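Local atomic coordinates of esterase (Pelagibacterium halotolerans, PDB entry 5DWD), a protein that probably hydrolyses carboxylic esters, as an alpha/beta-hydrolase of the phospholipase/carboxylesterase family. Residues Lys41-Leu46 against Ala120-Gln125; Val114-Leu119 against Leu146-Arg151; His215-Gln218 against Ile224-Asp227. One frame throughout, in Å; residues are numbered along the deposited sequence.

Contact 1 of 3, residues Lys41-Leu46 against Ala120-Gln125; sequences KSLVVL and ADLWAQ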
loop_
_atom_site.group_PDB
_atom_site.type_symbol
_atom_site.label_atom_id
_atom_site.label_comp_id
_atom_site.label_asym_id
_atom_site.label_seq_id
_atom_site.Cartn_x
_atom_site.Cartn_y
_atom_site.Cartn_z
ATOM N N LYS B 41 -13.365 9.348 -13.113
ATOM C CA LYS B 41 -12.517 9.620 -11.959
ATOM C C LYS B 41 -11.713 8.373 -11.609
ATOM O O LYS B 41 -10.681 8.454 -10.910
ATOM C CB LYS B 41 -13.386 9.999 -10.742
ATOM C CG LYS B 41 -14.093 11.376 -10.807
ATOM C CD LYS B 41 -15.085 11.468 -9.640
ATOM C CE LYS B 41 -15.220 12.845 -9.014
ATOM N NZ LYS B 41 -16.298 13.613 -9.686
ATOM N N SER B 42 -12.216 7.216 -12.065
ATOM C CA SER B 42 -11.502 5.953 -11.810
ATOM C C SER B 42 -11.625 5.025 -13.047
ATOM O O SER B 42 -12.468 5.233 -13.957
ATOM C CB SER B 42 -12.087 5.285 -10.578
ATOM O OG SER B 42 -13.522 5.279 -10.640
ATOM N N LEU B 43 -10.870 3.917 -12.995
ATOM C CA LEU B 43 -10.708 3.024 -14.119
ATOM C C LEU B 43 -10.621 1.588 -13.550
ATOM O O LEU B 43 -9.846 1.344 -12.612
ATOM C CB LEU B 43 -9.376 3.294 -14.830
ATOM C CG LEU B 43 -8.932 2.343 -15.926
ATOM C CD1 LEU B 43 -9.931 2.303 -17.111
ATOM C CD2 LEU B 43 -7.578 2.791 -16.438
ATOM N N VAL B 44 -11.476 0.727 -14.104
ATOM C CA VAL B 44 -11.424 -0.678 -13.830
ATOM C C VAL B 44 -11.008 -1.390 -15.124
ATOM O O VAL B 44 -11.731 -1.326 -16.124
ATOM C CB VAL B 44 -12.761 -1.156 -13.261
ATOM C CG1 VAL B 44 -12.782 -2.674 -13.227
ATOM C CG2 VAL B 44 -12.975 -0.622 -11.838
ATOM N N VAL B 45 -9.858 -2.131 -15.050
ATOM C CA VAL B 45 -9.391 -2.931 -16.167
ATOM C C VAL B 45 -9.756 -4.382 -15.826
ATOM O O VAL B 45 -9.372 -4.886 -14.761
ATOM C CB VAL B 45 -7.878 -2.798 -16.335
ATOM C CG1 VAL B 45 -7.355 -3.664 -17.405
ATOM C CG2 VAL B 45 -7.537 -1.319 -16.645
ATOM N N LEU B 46 -10.419 -5.023 -16.761
ATOM C CA LEU B 46 -10.910 -6.388 -16.565
ATOM C C LEU B 46 -10.176 -7.335 -17.461
ATOM O O LEU B 46 -10.179 -7.158 -18.638
ATOM C CB LEU B 46 -12.412 -6.452 -16.962
ATOM C CG LEU B 46 -13.319 -5.501 -16.216
ATOM C CD1 LEU B 46 -14.553 -5.129 -17.011
ATOM C CD2 LEU B 46 -13.744 -6.117 -14.883
ATOM N N ALA B 120 0.238 1.186 -19.500
ATOM C CA ALA B 120 0.905 2.445 -19.793
ATOM C C ALA B 120 0.180 3.236 -20.886
ATOM O O ALA B 120 -0.100 4.460 -20.735
ATOM C CB ALA B 120 2.346 2.195 -20.181
ATOM N N ASP B 121 -0.117 2.540 -21.981
ATOM C CA ASP B 121 -0.845 3.168 -23.136
ATOM C C ASP B 121 -2.235 3.669 -22.721
ATOM O O ASP B 121 -2.644 4.762 -23.002
ATOM C CB ASP B 121 -0.958 2.190 -24.313
ATOM C CG ASP B 121 0.378 1.994 -25.086
ATOM O OD1 ASP B 121 1.309 2.816 -24.893
ATOM O OD2 ASP B 121 0.506 1.002 -25.879
ATOM N N LEU B 122 -2.974 2.851 -21.988
ATOM C CA LEU B 122 -4.281 3.293 -21.440
ATOM C C LEU B 122 -4.240 4.535 -20.538
ATOM O O LEU B 122 -5.113 5.439 -20.606
ATOM C CB LEU B 122 -4.890 2.096 -20.684
ATOM C CG LEU B 122 -6.286 2.301 -20.188
ATOM C CD1 LEU B 122 -7.230 2.620 -21.309
ATOM C CD2 LEU B 122 -6.702 1.025 -19.435
ATOM N N TRP B 123 -3.275 4.568 -19.624
ATOM C CA TRP B 123 -3.076 5.694 -18.744
ATOM C C TRP B 123 -2.735 6.966 -19.585
ATOM O O TRP B 123 -3.352 7.969 -19.367
ATOM C CB TRP B 123 -2.008 5.408 -17.697
ATOM C CG TRP B 123 -2.495 4.363 -16.664
ATOM C CD1 TRP B 123 -3.768 4.220 -16.190
ATOM C CD2 TRP B 123 -1.706 3.368 -16.018
ATOM N NE1 TRP B 123 -3.824 3.183 -15.263
ATOM C CE2 TRP B 123 -2.565 2.643 -15.151
ATOM C CE3 TRP B 123 -0.372 2.988 -16.112
ATOM C CZ2 TRP B 123 -2.111 1.574 -14.404
ATOM C CZ3 TRP B 123 0.078 1.934 -15.370
ATOM C CH2 TRP B 123 -0.767 1.239 -14.532
ATOM N N ALA B 124 -1.882 6.831 -20.565
ATOM C CA ALA B 124 -1.547 7.963 -21.458
ATOM C C ALA B 124 -2.742 8.422 -22.291
ATOM O O ALA B 124 -2.942 9.646 -22.548
ATOM C CB ALA B 124 -0.411 7.585 -22.367
ATOM N N GLN B 125 -3.573 7.476 -22.690
ATOM C CA GLN B 125 -4.744 7.794 -23.491
ATOM C C GLN B 125 -5.853 8.471 -22.714
ATOM O O GLN B 125 -6.530 9.322 -23.271
ATOM C CB GLN B 125 -5.281 6.548 -24.196
ATOM C CG GLN B 125 -4.616 6.332 -25.534
ATOM C CD GLN B 125 -4.505 4.878 -25.906
ATOM O OE1 GLN B 125 -5.292 4.041 -25.450
ATOM N NE2 GLN B 125 -3.523 4.561 -26.758
#
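Leu43 and Val45 reach from strand 42-47 toward Leu122 of helix 101-126, and each meets Leu122 tip to tip. The helix lies along one face of the central sheet, its local axis 11.4 Å from that of the strand and running roughly against it, at 152°. This is the usual layering of an alpha/beta-hydrolase, with helices stacked on a mostly parallel sheet. Leu122 carries the joint. Its CB leaves the helix pointing at the strand, and with CG anti to the backbone N (chi1 -173°) the side chain extends toward Leu43 and Val45. CG comes within 4.0 Å of Leu43 CD2. One branch farther out, CD2 settles between two partners, 3.6 Å from Leu43 CD2 and 3.7 Å from Val45 CG2. Leu43 CD2 is shared: beyond Leu122 it also lies 4.0 Å from Trp123 NE1 and 4.1 Å from Trp123 CD1, approaching the indole obliquely while the two side chains cross at about a right angle. The indole N-H has its own partner, Thr133 OG1 on the neighbouring strand 133-138, a bond that ties down the pyrrole side of the ring beside the leucine. Strand 71-74 flanks Leu43 through Met72 and Val74. Between helix and strand themselves the adhesion is purely apolar: it rests on van der Waals packing of methyl groups, and the one polar group at hand, the indole N-H, is satisfied by a threonine hydroxyl rather than by the strand it packs on.

Contact 2 of 3, residues Val114-Leu119 against Leu146-Arg151; sequences VLDAFL and LYTGLR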
loop_
_atom_site.group_PDB
_atom_site.type_symbol
_atom_site.label_atom_id
_atom_site.label_comp_id
_atom_site.label_asym_id
_atom_site.label_seq_id
_atom_site.Cartn_x
_atom_site.Cartn_y
_atom_site.Cartn_z
ATOM N N VAL B 114 3.675 -7.181 -22.137
ATOM C CA VAL B 114 2.591 -6.821 -22.952
ATOM C C VAL B 114 1.501 -6.145 -22.192
ATOM O O VAL B 114 1.013 -5.089 -22.572
ATOM C CB VAL B 114 2.045 -8.065 -23.712
ATOM C CG1 VAL B 114 0.858 -7.667 -24.547
ATOM C CG2 VAL B 114 3.161 -8.678 -24.575
ATOM N N LEU B 115 1.134 -6.746 -21.054
ATOM C CA LEU B 115 0.119 -6.155 -20.181
ATOM C C LEU B 115 0.597 -4.814 -19.581
ATOM O O LEU B 115 -0.145 -3.857 -19.521
ATOM C CB LEU B 115 -0.300 -7.166 -19.045
ATOM C CG LEU B 115 -1.387 -6.659 -18.115
ATOM C CD1 LEU B 115 -2.574 -6.167 -18.915
ATOM C CD2 LEU B 115 -1.720 -7.843 -17.196
ATOM N N ASP B 116 1.856 -4.757 -19.171
ATOM C CA ASP B 116 2.446 -3.557 -18.631
ATOM C C ASP B 116 2.364 -2.430 -19.657
ATOM O O ASP B 116 1.963 -1.289 -19.354
ATOM C CB ASP B 116 3.928 -3.864 -18.314
ATOM C CG ASP B 116 4.490 -2.888 -17.359
ATOM O OD1 ASP B 116 3.866 -2.675 -16.297
ATOM O OD2 ASP B 116 5.492 -2.280 -17.719
ATOM N N ALA B 117 2.683 -2.750 -20.911
ATOM C CA ALA B 117 2.601 -1.709 -21.961
ATOM C C ALA B 117 1.194 -1.241 -22.239
ATOM O O ALA B 117 0.947 -0.050 -22.413
ATOM C CB ALA B 117 3.303 -2.180 -23.215
ATOM N N PHE B 118 0.233 -2.175 -22.180
ATOM C CA PHE B 118 -1.168 -1.831 -22.363
ATOM C C PHE B 118 -1.637 -0.854 -21.324
ATOM O O PHE B 118 -2.369 0.117 -21.593
ATOM C CB PHE B 118 -2.062 -3.060 -22.359
ATOM C CG PHE B 118 -3.520 -2.723 -22.273
ATOM C CD1 PHE B 118 -4.224 -2.270 -23.388
ATOM C CD2 PHE B 118 -4.217 -2.816 -21.048
ATOM C CE1 PHE B 118 -5.574 -1.982 -23.324
ATOM C CE2 PHE B 118 -5.541 -2.447 -20.991
ATOM C CZ PHE B 118 -6.213 -2.049 -22.123
ATOM N N LEU B 119 -1.254 -1.132 -20.055
ATOM C CA LEU B 119 -1.644 -0.273 -18.984
ATOM C C LEU B 119 -1.053 1.160 -19.178
ATOM O O LEU B 119 -1.775 2.173 -19.069
ATOM C CB LEU B 119 -1.197 -0.839 -17.642
ATOM C CG LEU B 119 -1.989 -2.113 -17.217
ATOM C CD1 LEU B 119 -1.338 -2.662 -15.985
ATOM C CD2 LEU B 119 -3.453 -1.824 -16.952
ATOM N N LEU B 146 -2.353 -10.241 -10.683
ATOM C CA LEU B 146 -1.433 -10.304 -9.628
ATOM C C LEU B 146 0.032 -10.140 -10.087
ATOM O O LEU B 146 0.808 -9.439 -9.429
ATOM C CB LEU B 146 -1.619 -11.614 -8.842
ATOM C CG LEU B 146 -2.949 -11.692 -8.047
ATOM C CD1 LEU B 146 -3.170 -13.142 -7.593
ATOM C CD2 LEU B 146 -2.958 -10.775 -6.833
ATOM N N TYR B 147 0.402 -10.802 -11.161
ATOM C CA TYR B 147 1.811 -10.886 -11.614
ATOM C C TYR B 147 2.280 -9.514 -12.075
ATOM O O TYR B 147 3.265 -8.987 -11.573
ATOM C CB TYR B 147 1.902 -11.888 -12.749
ATOM C CG TYR B 147 3.344 -12.271 -13.085
ATOM C CD1 TYR B 147 4.120 -11.485 -13.917
ATOM C CD2 TYR B 147 3.909 -13.409 -12.469
ATOM C CE1 TYR B 147 5.447 -11.857 -14.208
ATOM C CE2 TYR B 147 5.205 -13.752 -12.751
ATOM C CZ TYR B 147 5.957 -12.981 -13.604
ATOM O OH TYR B 147 7.257 -13.443 -13.865
ATOM N N THR B 148 1.517 -8.888 -12.955
ATOM C CA THR B 148 1.816 -7.522 -13.452
ATOM C C THR B 148 1.516 -6.480 -12.403
ATOM O O THR B 148 2.291 -5.561 -12.200
ATOM C CB THR B 148 1.123 -7.252 -14.762
ATOM O OG1 THR B 148 1.648 -8.210 -15.705
ATOM C CG2 THR B 148 1.337 -5.814 -15.247
ATOM N N GLY B 149 0.352 -6.593 -11.707
ATOM C CA GLY B 149 -0.076 -5.550 -10.795
ATOM C C GLY B 149 0.935 -5.278 -9.690
ATOM O O GLY B 149 1.158 -4.163 -9.329
ATOM N N LEU B 150 1.503 -6.335 -9.157
ATOM C CA LEU B 150 2.415 -6.252 -7.998
ATOM C C LEU B 150 3.801 -5.854 -8.436
ATOM O O LEU B 150 4.589 -5.494 -7.577
ATOM C CB LEU B 150 2.439 -7.555 -7.165
ATOM C CG LEU B 150 1.082 -7.837 -6.536
ATOM C CD1 LEU B 150 1.148 -9.175 -5.803
ATOM C CD2 LEU B 150 0.593 -6.733 -5.579
ATOM N N ARG B 151 4.034 -5.840 -9.724
ATOM C CA ARG B 151 5.372 -5.393 -10.269
ATOM C C ARG B 151 5.330 -3.937 -10.761
ATOM O O ARG B 151 6.367 -3.431 -11.230
ATOM C CB ARG B 151 5.810 -6.342 -11.342
ATOM C CG ARG B 151 6.308 -7.684 -10.825
ATOM C CD ARG B 151 6.637 -8.683 -11.975
ATOM N NE ARG B 151 7.243 -9.887 -11.448
ATOM C CZ ARG B 151 6.626 -10.860 -10.791
ATOM N NH1 ARG B 151 5.287 -10.813 -10.546
ATOM N NH2 ARG B 151 7.333 -11.912 -10.356
HETATM O O HOH W 1 4.279 -4.238 -13.766
#
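Asp116 and Thr148 mark the closest approach of the two backbones, their CA atoms 6.6 Å apart where helix 101-126 passes helix 140-149. The latter follows what is probably the nucleophile elbow (a GxSxG pattern) of the alpha/beta-hydrolase fold. Thr148 is the centre of the contact. Its methyl stands anti to the backbone N (OG1 at chi1 -62°), which aims CG2 at the other helix: it lies 4.0 Å from Leu115 CG, 4.1 Å from Asp116 N, and meets Leu119 CD1 tip to tip at 4.2 Å. The hydroxyl OG1 brushes Leu115 CD2 at 3.7 Å, but its hydrogen-bond partner is His112 ND1, one turn back on helix 101-126. Alongside, a water spans the gap, donating to Asp116 OD1 and, at 2.9 Å, to Thr148 O, so the carboxylate reaches the backbone of the second helix indirectly. Beyond it Arg151 folds back on its own segment: NH1 donates to Tyr147 O at 2.9 Å while lying over the centre of the Tyr147 ring, and NE makes a salt bridge with Glu175 of helix 169-175. Helix 140-149 thus lies between helix 101-126 and helix 169-175, while Leu146 packs on Ile159 and Ala161 of strand 158-162.

Contact 3 of 3, residues His215-Gln218 against Ile224-Asp227; sequences HISQ and IAQD
Asp227 OD2 is gripped by two donors from the edge strand, His215 NE2 and, in one of the two modelled conformers of Ser217, its OG. The site closes the last beta-alpha unit of the alpha/beta-hydrolase fold: strand 212-217 leads through a short loop, which in this fold usually carries the catalytic histidine, into helix 226-239. The histidine bond is short, 2.7 Å from NE2 to OD2, and nearly straight at 163°; the oxygen lies in the imidazole plane at the ring edge and accepts through its anti lone pair. In that conformer the serine comes from above the carboxylate plane, 37° out of it, at 2.8 Å from OG to OD2. Asp227 CG sits between its backbone N and carbonyl carbon (chi1 67°), a rotation that brings OD2 to the two strand donors. Its OD1 accepts a hydrogen bond from a water that also donates to Gln218 O. An alanine in place of Asp227 would probably leave the His215 and Ser217 donors without their shared acceptor and the imidazole freer to turn. With Ser217 in the same conformer, a second water donates to its OG and accepts from the backbone N of Ala225, the N-cap residue, whose CB rests 3.8 Å from Ser217 CB.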
loop_
_atom_site.group_PDB
_atom_site.type_symbol
_atom_site.label_atom_id
_atom_site.label_comp_id
_atom_site.label_asym_id
_atom_site.label_seq_id
_atom_site.Cartn_x
_atom_site.Cartn_y
_atom_site.Cartn_z
ATOM N N HIS B 215 -12.022 -14.317 0.132
ATOM C CA HIS B 215 -13.362 -14.712 0.238
ATOM C C HIS B 215 -13.540 -15.990 -0.539
ATOM O O HIS B 215 -13.336 -16.025 -1.749
ATOM C CB HIS B 215 -14.308 -13.647 -0.270
ATOM C CG HIS B 215 -15.718 -14.073 -0.288
ATOM N ND1 HIS B 215 -16.509 -13.994 0.839
ATOM C CD2 HIS B 215 -16.466 -14.669 -1.236
ATOM C CE1 HIS B 215 -17.701 -14.497 0.565
ATOM N NE2 HIS B 215 -17.712 -14.896 -0.690
ATOM N N ILE B 216 -13.920 -17.084 0.164
ATOM C CA ILE B 216 -14.277 -18.331 -0.518
ATOM C C ILE B 216 -15.763 -18.398 -0.797
ATOM O O ILE B 216 -16.601 -18.183 0.118
ATOM C CB ILE B 216 -13.854 -19.536 0.365
ATOM C CG1 ILE B 216 -12.388 -19.493 0.707
ATOM C CG2 ILE B 216 -14.236 -20.855 -0.297
ATOM C CD1 ILE B 216 -11.435 -19.652 -0.393
ATOM N N SER B 217 -16.109 -18.714 -2.045
ATOM C CA SER B 217 -17.487 -18.881 -2.496
ATOM C C SER B 217 -17.752 -20.343 -2.309
ATOM O O SER B 217 -17.389 -21.149 -3.116
ATOM C CB SER B 217 -17.666 -18.450 -3.952
ATOM O OG SER B 217 -17.486 -17.047 -4.119
ATOM N N GLN B 218 -18.473 -20.682 -1.222
ATOM C CA GLN B 218 -18.777 -22.066 -0.887
ATOM C C GLN B 218 -19.751 -22.655 -1.920
ATOM O O GLN B 218 -20.719 -22.031 -2.294
ATOM C CB GLN B 218 -19.421 -22.121 0.519
ATOM N N ILE B 224 -17.578 -16.894 -11.312
ATOM C CA ILE B 224 -17.833 -15.880 -10.296
ATOM C C ILE B 224 -19.264 -16.104 -9.762
ATOM O O ILE B 224 -20.239 -15.974 -10.569
ATOM C CB ILE B 224 -17.681 -14.458 -10.883
ATOM C CG1 ILE B 224 -16.280 -14.275 -11.461
ATOM C CG2 ILE B 224 -18.007 -13.432 -9.834
ATOM C CD1 ILE B 224 -15.936 -12.903 -12.009
ATOM N N ALA B 225 -19.322 -16.546 -8.522
ATOM C CA ALA B 225 -20.583 -16.883 -7.794
ATOM C C ALA B 225 -21.216 -15.535 -7.423
ATOM O O ALA B 225 -20.538 -14.513 -7.279
ATOM C CB ALA B 225 -20.331 -17.719 -6.578
ATOM N N GLN B 226 -22.531 -15.532 -7.236
ATOM C CA GLN B 226 -23.213 -14.325 -6.761
ATOM C C GLN B 226 -22.580 -13.757 -5.495
ATOM O O GLN B 226 -22.378 -12.544 -5.387
ATOM C CB GLN B 226 -24.702 -14.643 -6.469
ATOM C CG GLN B 226 -25.523 -13.406 -6.017
ATOM C CD GLN B 226 -25.665 -12.424 -7.169
ATOM O OE1 GLN B 226 -26.142 -12.812 -8.241
ATOM N NE2 GLN B 226 -25.159 -11.189 -7.005
ATOM N N ASP B 227 -22.251 -14.593 -4.547
ATOM C CA ASP B 227 -21.617 -14.081 -3.363
ATOM C C ASP B 227 -20.217 -13.508 -3.601
ATOM O O ASP B 227 -19.849 -12.577 -2.902
ATOM C CB ASP B 227 -21.551 -15.073 -2.250
ATOM C CG ASP B 227 -20.667 -16.221 -2.559
ATOM O OD1 ASP B 227 -21.194 -17.146 -3.159
ATOM O OD2 ASP B 227 -19.456 -16.219 -2.241
HETATM O O HOH W 2 -16.913 -16.549 -6.746
HETATM O O HOH W 3 -21.029 -19.763 -3.790
#

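Contacts 1 and 2 are buried and share helix 101-126, used over successive turns: Leu119 and Phe118 of contact 2 touch Val45 of contact 1, so the two adjoin through packing at that valine. One side of that helix faces the sheet, another a neighbouring helix. Contact 3 lies at the surface, with its centre about 27 Å from that of contact 1 and on the other side of the chain's centre; it joins the outermost strand 212-217 of the same sheet to the final helix. Chemistry follows place: methyl packing in contact 1, a central threonine with one bridging water in contact 2, and a carboxylate with direct and water-borne hydrogen bonds in contact 3.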